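Local atomic coordinates of glycoside hydrolase family 61 (Trichoderma reesei QM6a, PDB entry 5O2X), a protein that probably cleaves cellulose oxidatively at a copper centre, as a lytic polysaccharide monooxygenase of Auxiliary Activity family 9. Residues C97-C101 and G151-L155. Sequence-based numbering, arbitrary orientation.
Sequences CNGDC and GNYVL
Asn152 grips the loop 97-101 at two points, once through its backbone and once through its side-chain amide. Cys97 N donates to Asn152 O at 2.8 Å in an almost straight bond. Asn152 ND2 donates to Gly99 O at 3.0 Å. That acceptor lies close to the amide plane of Asn152, but the donor sits above the carbonyl plane of Gly99, 61° out of it. In Asn152, CG lies anti to the carbonyl carbon and beside the backbone N (chi1 -61°), which brings ND2 to Gly99 O. Asp100 runs alongside Asn152, with its carboxylate plane turned 57° from the amide. The two groups form no hydrogen bond, Asp100 OD1 staying 4.2 Å from Asn152 ND2. With an alanine here instead of Asn152, Gly99 O would probably lose its side-chain N-H partner, leaving the Cys97 bond as the one hydrogen bond between loop and strand 151-155.

Between these two bonds and Val154 lies the disulfide Cys97-Cys101, its SG atoms 2.0 Å apart. Cys101 SG rests against the strand backbone, 3.4 Å from Tyr153 N. Cys97 SG meets Val154 CG2 at 3.7 Å. The bridge closes a short loop at the end of strand 90-96, which pairs antiparallel with 151-161 in the beta-sandwich core of this copper monooxygenase family. The bond from Cys97 N thus carries the pairing past the bond of Val154 with Ala95. The backbone of Gly99 calls for glycine, since a CB would jam against the preceding carbonyl O. On its other edge strand 151-161 bonds to strand 172-183, through Gly151 with Val182 and Tyr153 with Ile180. Cys101 O takes a further bond from Asn62 ND2.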
# COMPACT_ATOMS: atom_id res chain seq x y z
N CYS A 97 -11.13 2.24 -10.75
CA CYS A 97 -11.20 1.09 -11.67
C CYS A 97 -12.07 1.35 -12.88
O CYS A 97 -12.08 0.55 -13.83
CB CYS A 97 -11.73 -0.13 -10.94
SG CYS A 97 -10.50 -0.61 -9.68
N ASN A 98 -12.84 2.44 -12.85
CA ASN A 98 -13.72 2.84 -13.95
C ASN A 98 -14.58 1.66 -14.39
O ASN A 98 -14.74 1.40 -15.57
CB ASN A 98 -12.95 3.47 -15.09
CG ASN A 98 -12.20 4.73 -14.66
OD1 ASN A 98 -12.82 5.67 -14.19
ND2 ASN A 98 -10.91 4.69 -14.73
N GLY A 99 -15.17 0.97 -13.44
CA GLY A 99 -15.80 -0.33 -13.63
C GLY A 99 -15.43 -1.22 -12.46
O GLY A 99 -15.01 -0.72 -11.40
N ASP A 100 -15.63 -2.54 -12.61
CA ASP A 100 -15.28 -3.45 -11.55
C ASP A 100 -13.77 -3.55 -11.42
O ASP A 100 -13.04 -3.74 -12.41
CB ASP A 100 -15.80 -4.87 -11.84
CG ASP A 100 -17.29 -5.00 -11.85
OD1 ASP A 100 -17.96 -4.13 -11.26
OD2 ASP A 100 -17.78 -6.04 -12.41
N CYS A 101 -13.27 -3.52 -10.18
CA CYS A 101 -11.83 -3.74 -10.00
C CYS A 101 -11.42 -5.18 -10.29
O CYS A 101 -10.24 -5.42 -10.52
CB CYS A 101 -11.37 -3.34 -8.61
SG CYS A 101 -11.59 -1.57 -8.23
N GLY A 151 -17.26 5.03 -6.10
CA GLY A 151 -16.65 4.29 -7.19
C GLY A 151 -15.95 3.06 -6.65
O GLY A 151 -15.89 2.84 -5.45
N ASN A 152 -15.40 2.29 -7.59
CA ASN A 152 -14.56 1.15 -7.25
C ASN A 152 -13.11 1.56 -7.44
O ASN A 152 -12.77 2.18 -8.47
CB ASN A 152 -14.92 0.00 -8.17
CG ASN A 152 -16.34 -0.40 -8.01
OD1 ASN A 152 -16.85 -0.51 -6.89
ND2 ASN A 152 -16.99 -0.68 -9.11
N TYR A 153 -12.27 1.24 -6.46
CA TYR A 153 -10.89 1.66 -6.47
C TYR A 153 -9.96 0.53 -6.06
O TYR A 153 -10.28 -0.25 -5.16
CB TYR A 153 -10.63 2.79 -5.48
CG TYR A 153 -11.43 4.06 -5.74
CD1 TYR A 153 -12.73 4.21 -5.25
CD2 TYR A 153 -10.88 5.13 -6.43
CE1 TYR A 153 -13.50 5.37 -5.51
CE2 TYR A 153 -11.63 6.30 -6.68
CZ TYR A 153 -12.91 6.40 -6.18
OH TYR A 153 -13.62 7.57 -6.45
N VAL A 154 -8.78 0.49 -6.68
CA VAL A 154 -7.67 -0.29 -6.14
C VAL A 154 -6.96 0.61 -5.12
O VAL A 154 -6.54 1.73 -5.43
CB VAL A 154 -6.72 -0.75 -7.23
CG1 VAL A 154 -5.47 -1.39 -6.62
CG2 VAL A 154 -7.40 -1.76 -8.13
N LEU A 155 -6.81 0.06 -3.92
CA LEU A 155 -6.04 0.65 -2.82
C LEU A 155 -4.66 -0.02 -2.87
O LEU A 155 -4.56 -1.23 -2.71
CB LEU A 155 -6.77 0.39 -1.51
CG LEU A 155 -6.07 0.63 -0.21
CD1 LEU A 155 -5.68 2.05 -0.09
CD2 LEU A 155 -6.96 0.19 0.95